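Local atomic coordinates of CG14216 (Drosophila melanogaster, PDB entry 3P9Y), a protein that dephosphorylates the C-terminal domain of RNA polymerase II and probably plays a part in RNA processing and termination. Residues Ala26-Ala31 / Arg93-Cys98; Arg118-Val123 / Val138-Val143. The protein carries 2 engineered substitutions. All blocks are in the same frame, centred on the assembly; numbering follows the deposited sequence.

Contact 1 of 2, residues Ala26-Ala31 / Arg93-Cys98; sequences AHNFLA and RRIKKC
Ile-95 meets His-27 and Asn-28 at the last turn of helix 85-95 and carries most of the contact from its side, one branch for each partner. Its CG2 methyl sits over the middle of the His-27 imidazole, with CG2 3.6 Å from the ring centroid and only 11° off the ring normal, a CH-pi contact made squarely on the face. The other branch, CG1, lies beside the backbone N (chi1 -68°) and brings CD1 against helix 22-32, 3.8 Å from CB of Asn-28; these two side chains cross at about a right angle. Lys-96 follows, with its backbone extended out of the helical conformation. Its NZ forms a salt bridge with Glu-100 and a hydrogen bond with Ser-39 OG, the same hydroxyl that is hydrogen-bonded to His-27 ND1. Ser-39 thus holds the imidazole by ND1, which probably limits its rotation beneath the isoleucine methyl. Within a fold like that of low-molecular-weight tyrosine phosphatases, the contact sets the C-terminal end of helix 85-95 against helix 22-32, whose other sides pack through Phe-29 and Leu-30 on helix 149-167 and through Leu-30 and Ala-31 on strand 36-41.

Contact 2 of 2, residues Arg118-Val123 / Val138-Val143; sequences RVYDLV and VHVLNV. With IMD (imidazole), chain I.
The Tyr-120 ring leans obliquely across two residues of strand 137-142, Val-140 and Asn-142, presenting the side that carries CD1 and CE1. CG of Tyr-120 is anti to the backbone N (chi1 179°), which carries the ring from helix 117-128 across the strand. There CD1 lies 3.6 Å from CB of Asn-142, and CE1 lies 3.8 Å from CG1 of Val-140. The carbonyl oxygen of Val-140 is at the ring's edge and in its plane, 3.9 Å from CE1. CG1 of Val-140 is shared: besides the tyrosine it touches CG1 of Val-123, one helical turn further on, at 3.9 Å. Both of these valine methyls are anti to their own backbone N, Val-140 with chi1 -173°, which brings the two methyls together where helix and strand meet.

The segments run nearly antiparallel, at 164°, with their axes 8.8 Å apart at closest approach, as expected where a helix returns over the sheet between the parallel strands 111-114 and 137-142 of a beta-alpha-beta unit. Asp-121, which does not touch the strand, accepts a hydrogen bond through OD1 from N1 of an imidazole, 3.1 Å away, probably a molecule of the crystallisation liquor.

The hydroxyl of Tyr-120 is hydrogen-bonded to Ser-194 OG on strand 192-197, so the one side chain reaches from the helix to two adjacent strands. A leucine here would probably leave Ser-194 without its phenol partner and open a gap beside Val-140 and the CB of Asn-142. Between the two segments the cohesion is thus apolar, through valine methyls and the obliquely set ring of the tyrosine, while the polar end of the tyrosine is fixed beyond them.

How the contacts relate
Contact 1 is a surface contact and contact 2 a buried one; they lie on opposite sides of the chain's centre, their own centres about 20 Å apart and their nearest atoms about 9 Å apart. They hold different elements: 26-31/93-98 joins two helices distant in sequence, whereas 118-123/138-143 joins a helix to the next strand of its own beta-alpha-beta unit. Apolar packing serves both. In contact 1 a methyl covers the face of an imidazole bonded through ND1 to Ser-39; in contact 2 one valine methyl and the CB of an asparagine meet a tyrosine ring obliquely in a largely buried interface, with the hydroxyl anchored on Ser-194. Each serine belongs to an outermost strand of the five-stranded sheet.

Contact 1 of 2, residues Ala26-Ala31 / Arg93-Cys98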
loop_
_atom_site.group_PDB
_atom_site.type_symbol
_atom_site.label_atom_id
_atom_site.label_comp_id
_atom_site.label_asym_id
_atom_site.label_seq_id
_atom_site.Cartn_x
_atom_site.Cartn_y
_atom_site.Cartn_z
ATOM N N ALA A 26 -0.947 0.203 -6.087
ATOM C CA ALA A 26 -1.490 1.486 -5.650
ATOM C C ALA A 26 -0.414 2.570 -5.682
ATOM O O ALA A 26 -0.692 3.718 -6.029
ATOM C CB ALA A 26 -2.078 1.372 -4.246
ATOM N N HIS A 27 0.808 2.209 -5.305
ATOM C CA HIS A 27 1.912 3.157 -5.301
ATOM C C HIS A 27 2.058 3.722 -6.703
ATOM O O HIS A 27 2.096 4.934 -6.899
ATOM C CB HIS A 27 3.220 2.474 -4.885
ATOM C CG HIS A 27 4.362 3.425 -4.664
ATOM N ND1 HIS A 27 5.272 3.268 -3.639
ATOM C CD2 HIS A 27 4.742 4.542 -5.332
ATOM C CE1 HIS A 27 6.159 4.247 -3.682
ATOM N NE2 HIS A 27 5.861 5.032 -4.701
ATOM N N ASN A 28 2.127 2.823 -7.679
ATOM C CA ASN A 28 2.380 3.200 -9.060
ATOM C C ASN A 28 1.286 4.108 -9.608
ATOM O O ASN A 28 1.566 5.138 -10.222
ATOM C CB ASN A 28 2.503 1.951 -9.928
ATOM C CG ASN A 28 2.762 2.281 -11.378
ATOM O OD1 ASN A 28 3.900 2.500 -11.787
ATOM N ND2 ASN A 28 1.699 2.333 -12.162
ATOM N N PHE A 29 0.038 3.728 -9.366
ATOM C CA PHE A 29 -1.096 4.480 -9.882
ATOM C C PHE A 29 -1.151 5.864 -9.239
ATOM O O PHE A 29 -1.232 6.873 -9.934
ATOM C CB PHE A 29 -2.393 3.708 -9.618
ATOM C CG PHE A 29 -3.522 4.087 -10.529
ATOM C CD1 PHE A 29 -3.766 3.367 -11.690
ATOM C CD2 PHE A 29 -4.344 5.156 -10.226
ATOM C CE1 PHE A 29 -4.813 3.715 -12.532
ATOM C CE2 PHE A 29 -5.391 5.509 -11.065
ATOM C CZ PHE A 29 -5.628 4.786 -12.215
ATOM N N LEU A 30 -1.099 5.907 -7.911
ATOM C CA LEU A 30 -1.132 7.171 -7.179
ATOM C C LEU A 30 -0.033 8.124 -7.647
ATOM O O LEU A 30 -0.281 9.313 -7.829
ATOM C CB LEU A 30 -0.995 6.929 -5.672
ATOM C CG LEU A 30 -2.260 6.437 -4.962
ATOM C CD1 LEU A 30 -1.916 5.855 -3.590
ATOM C CD2 LEU A 30 -3.292 7.556 -4.835
ATOM N N ALA A 31 1.177 7.601 -7.838
ATOM C CA ALA A 31 2.308 8.426 -8.255
ATOM C C ALA A 31 2.083 8.997 -9.656
ATOM O O ALA A 31 2.407 10.151 -9.921
ATOM C CB ALA A 31 3.594 7.619 -8.216
ATOM N N ARG A 93 10.799 -2.873 -8.963
ATOM C CA ARG A 93 12.172 -2.396 -9.051
ATOM C C ARG A 93 12.211 -0.985 -9.629
ATOM O O ARG A 93 12.993 -0.144 -9.186
ATOM C CB ARG A 93 13.011 -3.333 -9.925
ATOM C CG ARG A 93 14.491 -2.970 -9.964
ATOM C CD ARG A 93 15.189 -3.518 -11.209
ATOM N NE ARG A 93 15.311 -2.505 -12.259
ATOM C CZ ARG A 93 14.531 -2.425 -13.337
ATOM N NH1 ARG A 93 13.559 -3.304 -13.541
ATOM N NH2 ARG A 93 14.731 -1.464 -14.225
ATOM N N ARG A 94 11.361 -0.729 -10.615
ATOM C CA ARG A 94 11.327 0.572 -11.273
ATOM C C ARG A 94 10.793 1.660 -10.358
ATOM O O ARG A 94 11.051 2.840 -10.582
ATOM C CB ARG A 94 10.468 0.511 -12.531
ATOM C CG ARG A 94 10.966 -0.478 -13.559
ATOM C CD ARG A 94 10.274 -0.268 -14.885
ATOM N NE ARG A 94 10.516 -1.368 -15.804
ATOM C CZ ARG A 94 10.198 -1.340 -17.094
ATOM N NH1 ARG A 94 9.635 -0.258 -17.611
ATOM N NH2 ARG A 94 10.451 -2.391 -17.863
ATOM N N ILE A 95 10.041 1.272 -9.335
ATOM C CA ILE A 95 9.518 2.240 -8.376
ATOM C C ILE A 95 10.527 2.533 -7.269
ATOM O O ILE A 95 10.790 3.690 -6.948
ATOM C CB ILE A 95 8.205 1.755 -7.750
ATOM C CG1 ILE A 95 7.107 1.732 -8.814
ATOM C CG2 ILE A 95 7.796 2.668 -6.595
ATOM C CD1 ILE A 95 5.801 1.154 -8.330
ATOM N N LYS A 96 11.096 1.490 -6.682
ATOM C CA LYS A 96 12.057 1.690 -5.612
ATOM C C LYS A 96 12.937 0.472 -5.398
ATOM O O LYS A 96 12.673 -0.608 -5.924
ATOM C CB LYS A 96 11.342 2.072 -4.309
ATOM C CG LYS A 96 10.416 0.998 -3.740
ATOM C CD LYS A 96 9.704 1.510 -2.488
ATOM C CE LYS A 96 8.864 0.438 -1.815
ATOM N NZ LYS A 96 8.081 1.018 -0.685
ATOM N N LYS A 97 13.980 0.675 -4.604
ATOM C CA LYS A 97 15.031 -0.306 -4.392
ATOM C C LYS A 97 14.511 -1.593 -3.770
ATOM O O LYS A 97 14.814 -2.682 -4.250
ATOM C CB LYS A 97 16.100 0.310 -3.482
ATOM C CG LYS A 97 17.285 -0.588 -3.160
ATOM C CD LYS A 97 18.053 -0.034 -1.961
ATOM C CE LYS A 97 19.431 -0.662 -1.811
ATOM N NZ LYS A 97 20.402 -0.148 -2.820
ATOM N N CYS A 98 13.729 -1.479 -2.703
ATOM C CA CYS A 98 13.377 -2.654 -1.916
ATOM C C CYS A 98 12.104 -2.498 -1.093
ATOM O O CYS A 98 11.685 -1.385 -0.782
ATOM C CB CYS A 98 14.526 -2.975 -0.960
ATOM S SG CYS A 98 14.813 -1.669 0.265
#

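Contact 2 of 2, residues Arg118-Val123 / Val138-Val143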
loop_
_atom_site.group_PDB
_atom_site.type_symbol
_atom_site.label_atom_id
_atom_site.label_comp_id
_atom_site.label_asym_id
_atom_site.label_seq_id
_atom_site.Cartn_x
_atom_site.Cartn_y
_atom_site.Cartn_z
ATOM N N ARG A 118 -6.383 -6.891 8.729
ATOM C CA ARG A 118 -5.231 -7.358 9.488
ATOM C C ARG A 118 -4.103 -6.342 9.413
ATOM O O ARG A 118 -3.426 -6.081 10.406
ATOM C CB ARG A 118 -4.761 -8.725 8.991
ATOM C CG ARG A 118 -5.521 -9.880 9.618
ATOM C CD ARG A 118 -5.167 -11.209 8.975
ATOM N NE ARG A 118 -5.749 -12.339 9.696
ATOM C CZ ARG A 118 -5.107 -13.061 10.612
ATOM N NH1 ARG A 118 -3.849 -12.783 10.932
ATOM N NH2 ARG A 118 -5.725 -14.072 11.210
ATOM N N VAL A 119 -3.910 -5.755 8.235
ATOM C CA VAL A 119 -2.874 -4.745 8.056
ATOM C C VAL A 119 -3.289 -3.453 8.754
ATOM O O VAL A 119 -2.488 -2.814 9.423
ATOM C CB VAL A 119 -2.603 -4.484 6.562
ATOM C CG1 VAL A 119 -1.673 -3.283 6.373
ATOM C CG2 VAL A 119 -2.018 -5.735 5.915
ATOM N N TYR A 120 -4.552 -3.085 8.584
ATOM C CA TYR A 120 -5.142 -1.956 9.285
ATOM C C TYR A 120 -4.823 -2.016 10.783
ATOM O O TYR A 120 -4.354 -1.043 11.358
ATOM C CB TYR A 120 -6.651 -1.982 9.076
ATOM C CG TYR A 120 -7.428 -0.882 9.762
ATOM C CD1 TYR A 120 -7.403 0.420 9.282
ATOM C CD2 TYR A 120 -8.234 -1.159 10.858
ATOM C CE1 TYR A 120 -8.139 1.422 9.896
ATOM C CE2 TYR A 120 -8.969 -0.169 11.476
ATOM C CZ TYR A 120 -8.920 1.116 10.993
ATOM O OH TYR A 120 -9.658 2.097 11.610
ATOM N N ASP A 121 -5.076 -3.168 11.397
ATOM C CA ASP A 121 -4.871 -3.342 12.831
ATOM C C ASP A 121 -3.410 -3.200 13.229
ATOM O O ASP A 121 -3.104 -2.601 14.252
ATOM C CB ASP A 121 -5.386 -4.708 13.278
ATOM C CG ASP A 121 -6.893 -4.768 13.328
ATOM O OD1 ASP A 121 -7.530 -3.698 13.390
ATOM O OD2 ASP A 121 -7.443 -5.881 13.300
ATOM N N LEU A 122 -2.512 -3.761 12.431
ATOM C CA LEU A 122 -1.087 -3.679 12.730
ATOM C C LEU A 122 -0.615 -2.231 12.636
ATOM O O LEU A 122 0.177 -1.769 13.459
ATOM C CB LEU A 122 -0.286 -4.571 11.777
ATOM C CG LEU A 122 -0.452 -6.075 12.026
ATOM C CD1 LEU A 122 0.135 -6.892 10.890
ATOM C CD2 LEU A 122 0.188 -6.471 13.358
ATOM N N VAL A 123 -1.115 -1.516 11.635
ATOM C CA VAL A 123 -0.774 -0.118 11.451
ATOM C C VAL A 123 -1.268 0.700 12.640
ATOM O O VAL A 123 -0.529 1.510 13.190
ATOM C CB VAL A 123 -1.385 0.440 10.143
ATOM C CG1 VAL A 123 -1.357 1.957 10.140
ATOM C CG2 VAL A 123 -0.652 -0.125 8.921
ATOM N N VAL A 138 -3.316 12.075 11.741
ATOM C CA VAL A 138 -3.151 11.241 10.558
ATOM C C VAL A 138 -4.366 10.330 10.448
ATOM O O VAL A 138 -4.809 9.755 11.443
ATOM C CB VAL A 138 -1.871 10.390 10.630
ATOM C CG1 VAL A 138 -1.857 9.543 11.893
ATOM C CG2 VAL A 138 -1.747 9.518 9.388
ATOM N N HIS A 139 -4.915 10.211 9.245
ATOM C CA HIS A 139 -6.099 9.389 9.036
ATOM C C HIS A 139 -5.730 8.036 8.446
ATOM O O HIS A 139 -5.194 7.963 7.351
ATOM C CB HIS A 139 -7.075 10.099 8.105
ATOM C CG HIS A 139 -7.553 11.416 8.627
ATOM N ND1 HIS A 139 -8.480 11.523 9.641
ATOM C CD2 HIS A 139 -7.232 12.682 8.275
ATOM C CE1 HIS A 139 -8.707 12.799 9.895
ATOM N NE2 HIS A 139 -7.965 13.522 9.077
ATOM N N VAL A 140 -6.015 6.966 9.177
ATOM C CA VAL A 140 -5.805 5.622 8.661
ATOM C C VAL A 140 -7.120 5.116 8.071
ATOM O O VAL A 140 -8.163 5.140 8.730
ATOM C CB VAL A 140 -5.280 4.672 9.762
ATOM C CG1 VAL A 140 -4.900 3.328 9.177
ATOM C CG2 VAL A 140 -4.077 5.299 10.457
ATOM N N LEU A 141 -7.069 4.682 6.814
ATOM C CA LEU A 141 -8.254 4.244 6.091
ATOM C C LEU A 141 -8.016 2.861 5.509
ATOM O O LEU A 141 -7.007 2.635 4.842
ATOM C CB LEU A 141 -8.553 5.216 4.950
ATOM C CG LEU A 141 -8.726 6.682 5.342
ATOM C CD1 LEU A 141 -8.692 7.574 4.107
ATOM C CD2 LEU A 141 -10.026 6.873 6.118
ATOM N N ASN A 142 -8.933 1.931 5.756
ATOM C CA ASN A 142 -8.809 0.600 5.183
ATOM C C ASN A 142 -9.766 0.414 4.030
ATOM O O ASN A 142 -10.963 0.657 4.159
ATOM C CB ASN A 142 -9.076 -0.492 6.216
ATOM C CG ASN A 142 -8.833 -1.882 5.653
ATOM O OD1 ASN A 142 -7.689 -2.313 5.496
ATOM N ND2 ASN A 142 -9.910 -2.584 5.333
ATOM N N VAL A 143 -9.219 -0.022 2.903
ATOM C CA VAL A 143 -10.002 -0.355 1.730
ATOM C C VAL A 143 -9.586 -1.755 1.291
ATOM O O VAL A 143 -8.469 -1.957 0.827
ATOM C CB VAL A 143 -9.745 0.631 0.583
ATOM C CG1 VAL A 143 -10.567 0.244 -0.636
ATOM C CG2 VAL A 143 -10.069 2.059 1.017
HETATM N N1 IMD I . -7.129 -2.090 15.976
HETATM C C2 IMD I . -5.812 -1.942 16.238
HETATM N N3 IMD I . -5.675 -1.161 17.332
HETATM C C4 IMD I . -6.908 -0.816 17.764
HETATM C C5 IMD I . -7.827 -1.405 16.909
#